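Long-range contact in putative glycosyltransferase (GalT1) (Streptococcus parasanguinis, PDB 4PHR), which probably transfers sugars from nucleotide-activated donors, its GT-D-fold domain, the piece described here, holding UDP beside a manganese ion: residues A181-T192 against L205-L216. Residues are numbered along the deposited sequence; the frame is centred on the assembly and turned at random.
Sequences AFQYYDEILRLT and LGPTAKVLVADL. With UDP (uridine-5'-diphosphate), chain B.
Tyr185 OH donates a very short hydrogen bond to Asp215 OD2, 2.4 Å away, and joins two neighbouring helices of the parallel alpha/beta core of the GT-D fold. Helix 185-192 leads into strand 200-204, and helix 206-216 follows it; their axes cross at -46° and approach to 10.5 Å. The phenol ring is a knob in the hole formed by Thr208, Val211, Leu212 and Asp215. It swings out beside the carbonyl carbon, opposite the backbone N, which carries its edge to Thr208 CG2; its plane stands 64° from the Asp215 carboxylate. The other oxygen of that carboxylate, OD1, forms a salt bridge with Arg59 of helix 54-64, which probably favours the charged form.

In return, Leu212 enters a hole lined by Tyr185, Ile188, Leu189 and Thr192. Its branches divide the work: CD1 packs 3.7 Å from Leu189 CD1, the two side chains running alongside in opposite senses, whereas CD2 meets Ile188 CG2 at 4.0 Å. Farther along, Thr192 CG2 rests on Leu216 CD2, and Thr192 OG1 turns back to its own helix, bonding Ile188 O from above the carbonyl plane.

The N-terminal ends of both segments converge on UDP. Leu205 CD2 packs against both Ala181 CB and Ile188 CD1, while Leu205 CD1 lies 3.5 Å from uracil O2. Lys210 NZ bonds phosphate oxygen O2A and also pairs with Asp225. Across the base, Ala181 N donates to uracil O4 at 3.1 Å, with an N-H...O angle of 157°.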
loop_
_atom_site.group_PDB
_atom_site.type_symbol
_atom_site.label_atom_id
_atom_site.label_comp_id
_atom_site.label_asym_id
_atom_site.label_seq_id
_atom_site.Cartn_x
_atom_site.Cartn_y
_atom_site.Cartn_z
ATOM N N ALA A 181 13.844 1.162 -5.208
ATOM C CA ALA A 181 13.533 0.041 -6.077
ATOM C C ALA A 181 13.255 0.491 -7.510
ATOM O O ALA A 181 13.406 -0.295 -8.445
ATOM C CB ALA A 181 12.365 -0.753 -5.528
ATOM N N PHE A 182 12.862 1.748 -7.694
ATOM C CA PHE A 182 12.494 2.193 -9.035
ATOM C C PHE A 182 13.649 2.089 -10.025
ATOM O O PHE A 182 13.434 1.915 -11.224
ATOM C CB PHE A 182 11.921 3.616 -9.052
ATOM C CG PHE A 182 11.336 3.992 -10.391
ATOM C CD1 PHE A 182 10.151 3.416 -10.825
ATOM C CD2 PHE A 182 11.992 4.879 -11.230
ATOM C CE1 PHE A 182 9.617 3.737 -12.067
ATOM C CE2 PHE A 182 11.470 5.201 -12.477
ATOM C CZ PHE A 182 10.282 4.629 -12.895
ATOM N N GLN A 183 14.869 2.170 -9.518
ATOM C CA GLN A 183 16.036 2.026 -10.376
ATOM C C GLN A 183 16.021 0.707 -11.144
ATOM O O GLN A 183 16.562 0.605 -12.247
ATOM C CB GLN A 183 17.317 2.120 -9.562
ATOM C CG GLN A 183 18.544 1.969 -10.429
ATOM C CD GLN A 183 19.825 2.144 -9.661
ATOM O OE1 GLN A 183 20.116 3.229 -9.156
ATOM N NE2 GLN A 183 20.605 1.073 -9.570
ATOM N N TYR A 184 15.401 -0.307 -10.556
ATOM C CA TYR A 184 15.378 -1.636 -11.148
ATOM C C TYR A 184 14.020 -1.957 -11.748
ATOM O O TYR A 184 13.691 -3.128 -11.940
ATOM C CB TYR A 184 15.753 -2.681 -10.092
ATOM C CG TYR A 184 17.132 -2.456 -9.523
ATOM C CD1 TYR A 184 17.323 -1.647 -8.409
ATOM C CD2 TYR A 184 18.248 -3.027 -10.119
ATOM C CE1 TYR A 184 18.588 -1.426 -7.897
ATOM C CE2 TYR A 184 19.514 -2.815 -9.612
ATOM C CZ TYR A 184 19.677 -2.013 -8.503
ATOM O OH TYR A 184 20.936 -1.799 -7.999
ATOM N N TYR A 185 13.243 -0.922 -12.073
ATOM C CA TYR A 185 11.854 -1.144 -12.450
ATOM C C TYR A 185 11.651 -2.122 -13.612
ATOM O O TYR A 185 10.814 -3.028 -13.521
ATOM C CB TYR A 185 11.108 0.152 -12.756
ATOM C CG TYR A 185 9.690 -0.161 -13.134
ATOM C CD1 TYR A 185 8.771 -0.541 -12.163
ATOM C CD2 TYR A 185 9.279 -0.149 -14.458
ATOM C CE1 TYR A 185 7.476 -0.870 -12.499
ATOM C CE2 TYR A 185 7.983 -0.478 -14.806
ATOM C CZ TYR A 185 7.087 -0.841 -13.821
ATOM O OH TYR A 185 5.797 -1.167 -14.153
ATOM N N ASP A 186 12.383 -1.931 -14.707
ATOM C CA ASP A 186 12.199 -2.791 -15.873
ATOM C C ASP A 186 12.410 -4.267 -15.530
ATOM O O ASP A 186 11.642 -5.130 -15.965
ATOM C CB ASP A 186 13.116 -2.379 -17.033
ATOM C CG ASP A 186 12.703 -1.062 -17.674
ATOM O OD1 ASP A 186 11.584 -0.573 -17.409
ATOM O OD2 ASP A 186 13.503 -0.521 -18.469
ATOM N N GLU A 187 13.448 -4.555 -14.750
ATOM C CA GLU A 187 13.709 -5.933 -14.330
ATOM C C GLU A 187 12.609 -6.470 -13.402
ATOM O O GLU A 187 12.197 -7.631 -13.514
ATOM C CB GLU A 187 15.076 -6.060 -13.651
ATOM C CG GLU A 187 15.410 -7.489 -13.225
ATOM C CD GLU A 187 16.728 -7.596 -12.483
ATOM O OE1 GLU A 187 17.313 -6.545 -12.148
ATOM O OE2 GLU A 187 17.182 -8.738 -12.238
ATOM N N ILE A 188 12.144 -5.633 -12.476
ATOM C CA ILE A 188 11.081 -6.050 -11.579
ATOM C C ILE A 188 9.824 -6.402 -12.369
ATOM O O ILE A 188 9.215 -7.449 -12.138
ATOM C CB ILE A 188 10.766 -4.969 -10.531
ATOM C CG1 ILE A 188 11.987 -4.763 -9.619
ATOM C CG2 ILE A 188 9.540 -5.372 -9.720
ATOM C CD1 ILE A 188 11.938 -3.495 -8.769
ATOM N N LEU A 189 9.450 -5.544 -13.318
ATOM C CA LEU A 189 8.271 -5.816 -14.132
ATOM C C LEU A 189 8.453 -7.105 -14.930
ATOM O O LEU A 189 7.557 -7.938 -14.976
ATOM C CB LEU A 189 7.984 -4.658 -15.085
ATOM C CG LEU A 189 6.781 -4.860 -16.014
ATOM C CD1 LEU A 189 5.500 -5.108 -15.213
ATOM C CD2 LEU A 189 6.614 -3.675 -16.963
ATOM N N ARG A 190 9.618 -7.255 -15.551
ATOM C CA ARG A 190 9.910 -8.414 -16.391
ATOM C C ARG A 190 9.813 -9.727 -15.599
ATOM O O ARG A 190 9.161 -10.673 -16.037
ATOM C CB ARG A 190 11.296 -8.258 -17.018
ATOM C CG ARG A 190 11.667 -9.358 -18.001
ATOM C CD ARG A 190 12.976 -9.054 -18.734
ATOM N NE ARG A 190 14.119 -8.976 -17.826
ATOM C CZ ARG A 190 14.754 -7.848 -17.516
ATOM N NH1 ARG A 190 14.365 -6.695 -18.049
ATOM N NH2 ARG A 190 15.782 -7.872 -16.678
ATOM N N LEU A 191 10.424 -9.769 -14.415
ATOM C CA LEU A 191 10.424 -10.995 -13.620
ATOM C C LEU A 191 9.074 -11.245 -12.950
ATOM O O LEU A 191 8.681 -12.391 -12.737
ATOM C CB LEU A 191 11.552 -10.979 -12.581
ATOM C CG LEU A 191 12.973 -10.947 -13.162
ATOM C CD1 LEU A 191 14.017 -11.198 -12.085
ATOM C CD2 LEU A 191 13.136 -11.948 -14.308
ATOM N N THR A 192 8.359 -10.177 -12.618
ATOM C CA THR A 192 7.013 -10.344 -12.070
ATOM C C THR A 192 6.107 -11.034 -13.091
ATOM O O THR A 192 5.437 -12.017 -12.768
ATOM C CB THR A 192 6.400 -9.004 -11.612
ATOM O OG1 THR A 192 7.233 -8.417 -10.603
ATOM C CG2 THR A 192 5.011 -9.223 -11.031
ATOM N N LEU A 205 5.922 -2.215 -2.006
ATOM C CA LEU A 205 7.116 -1.672 -2.640
ATOM C C LEU A 205 7.048 -0.159 -2.856
ATOM O O LEU A 205 7.554 0.359 -3.849
ATOM C CB LEU A 205 7.414 -2.407 -3.964
ATOM C CG LEU A 205 8.892 -2.475 -4.364
ATOM C CD1 LEU A 205 9.672 -3.436 -3.461
ATOM C CD2 LEU A 205 9.038 -2.881 -5.829
ATOM N N GLY A 206 6.445 0.550 -1.911
ATOM C CA GLY A 206 6.445 1.999 -1.970
ATOM C C GLY A 206 5.917 2.528 -3.291
ATOM O O GLY A 206 4.974 1.959 -3.853
ATOM N N PRO A 207 6.495 3.640 -3.790
ATOM C CA PRO A 207 5.955 4.240 -5.019
ATOM C C PRO A 207 6.119 3.342 -6.240
ATOM O O PRO A 207 5.297 3.398 -7.166
ATOM C CB PRO A 207 6.775 5.528 -5.185
ATOM C CG PRO A 207 7.974 5.327 -4.338
ATOM C CD PRO A 207 7.569 4.452 -3.198
ATOM N N THR A 208 7.161 2.522 -6.240
ATOM C CA THR A 208 7.389 1.608 -7.345
ATOM C C THR A 208 6.220 0.631 -7.494
ATOM O O THR A 208 5.871 0.226 -8.608
ATOM C CB THR A 208 8.724 0.865 -7.182
ATOM O OG1 THR A 208 9.781 1.830 -7.098
ATOM C CG2 THR A 208 8.985 -0.064 -8.363
ATOM N N ALA A 209 5.614 0.261 -6.368
ATOM C CA ALA A 209 4.466 -0.650 -6.375
ATOM C C ALA A 209 3.330 -0.129 -7.255
ATOM O O ALA A 209 2.648 -0.906 -7.916
ATOM C CB ALA A 209 3.954 -0.889 -4.954
ATOM N N LYS A 210 3.120 1.182 -7.268
ATOM C CA LYS A 210 1.983 1.735 -7.999
ATOM C C LYS A 210 2.187 1.582 -9.506
ATOM O O LYS A 210 1.251 1.257 -10.252
ATOM C CB LYS A 210 1.740 3.191 -7.618
ATOM C CG LYS A 210 1.297 3.382 -6.150
ATOM C CD LYS A 210 2.491 3.440 -5.216
ATOM C CE LYS A 210 2.126 3.739 -3.757
ATOM N NZ LYS A 210 1.791 2.549 -2.921
ATOM N N VAL A 211 3.412 1.817 -9.955
ATOM C CA VAL A 211 3.727 1.692 -11.371
ATOM C C VAL A 211 3.631 0.224 -11.778
ATOM O O VAL A 211 3.079 -0.109 -12.831
ATOM C CB VAL A 211 5.125 2.251 -11.696
ATOM C CG1 VAL A 211 5.393 2.189 -13.206
ATOM C CG2 VAL A 211 5.242 3.689 -11.199
ATOM N N LEU A 212 4.152 -0.654 -10.928
ATOM C CA LEU A 212 4.096 -2.086 -11.194
ATOM C C LEU A 212 2.648 -2.551 -11.329
ATOM O O LEU A 212 2.297 -3.241 -12.290
ATOM C CB LEU A 212 4.799 -2.863 -10.076
ATOM C CG LEU A 212 4.977 -4.367 -10.304
ATOM C CD1 LEU A 212 5.782 -4.609 -11.572
ATOM C CD2 LEU A 212 5.646 -5.031 -9.105
ATOM N N VAL A 213 1.798 -2.174 -10.377
ATOM C CA VAL A 213 0.393 -2.584 -10.437
ATOM C C VAL A 213 -0.284 -2.058 -11.710
ATOM O O VAL A 213 -1.008 -2.783 -12.389
ATOM C CB VAL A 213 -0.379 -2.153 -9.163
ATOM C CG1 VAL A 213 -1.886 -2.293 -9.366
ATOM C CG2 VAL A 213 0.091 -2.980 -7.958
ATOM N N ALA A 214 -0.044 -0.792 -12.034
ATOM C CA ALA A 214 -0.615 -0.199 -13.241
ATOM C C ALA A 214 -0.217 -0.986 -14.486
ATOM O O ALA A 214 -1.068 -1.320 -15.315
ATOM C CB ALA A 214 -0.197 1.255 -13.366
ATOM N N ASP A 215 1.069 -1.299 -14.615
ATOM C CA ASP A 215 1.550 -2.006 -15.806
ATOM C C ASP A 215 1.078 -3.462 -15.861
ATOM O O ASP A 215 0.777 -3.979 -16.935
ATOM C CB ASP A 215 3.075 -1.934 -15.913
ATOM C CG ASP A 215 3.580 -0.542 -16.279
ATOM O OD1 ASP A 215 2.768 0.317 -16.703
ATOM O OD2 ASP A 215 4.804 -0.311 -16.156
ATOM N N LEU A 216 1.034 -4.131 -14.711
ATOM C CA LEU A 216 0.542 -5.508 -14.626
ATOM C C LEU A 216 -0.939 -5.567 -15.013
ATOM O O LEU A 216 -1.388 -6.512 -15.661
ATOM C CB LEU A 216 0.715 -6.046 -13.201
ATOM C CG LEU A 216 1.738 -7.099 -12.768
ATOM C CD1 LEU A 216 2.819 -7.404 -13.802
ATOM C CD2 LEU A 216 2.339 -6.703 -11.414
HETATM N N1 UDP B . 9.552 -0.649 0.016
HETATM C C2 UDP B . 10.569 -1.370 -0.561
HETATM N N3 UDP B . 11.394 -0.772 -1.483
HETATM C C4 UDP B . 11.208 0.542 -1.841
HETATM C C5 UDP B . 10.174 1.277 -1.261
HETATM C C6 UDP B . 9.453 0.691 -0.227
HETATM O O2 UDP B . 10.766 -2.541 -0.238
HETATM O O4 UDP B . 11.958 1.025 -2.696
HETATM C "C1'" UDP B . 8.634 -1.335 0.938
HETATM C "C2'" UDP B . 8.747 -1.097 2.420
HETATM O "O2'" UDP B . 9.781 -1.884 2.973
HETATM C "C3'" UDP B . 7.378 -1.543 2.881
HETATM C "C4'" UDP B . 6.480 -1.128 1.727
HETATM O "O4'" UDP B . 7.340 -0.868 0.615
HETATM O "O3'" UDP B . 7.341 -2.949 2.995
HETATM C "C5'" UDP B . 5.648 0.103 2.066
HETATM O "O5'" UDP B . 4.898 0.473 0.916
HETATM P PA UDP B . 3.932 1.761 0.902
HETATM O O1A UDP B . 4.742 2.987 1.040
HETATM O O2A UDP B . 3.116 1.646 -0.330
HETATM O O3A UDP B . 3.068 1.529 2.253
HETATM P PB UDP B . 1.775 2.290 2.889
HETATM O O1B UDP B . 2.305 3.094 4.029
HETATM O O2B UDP B . 0.914 1.175 3.348
HETATM O O3B UDP B . 1.151 3.156 1.838
#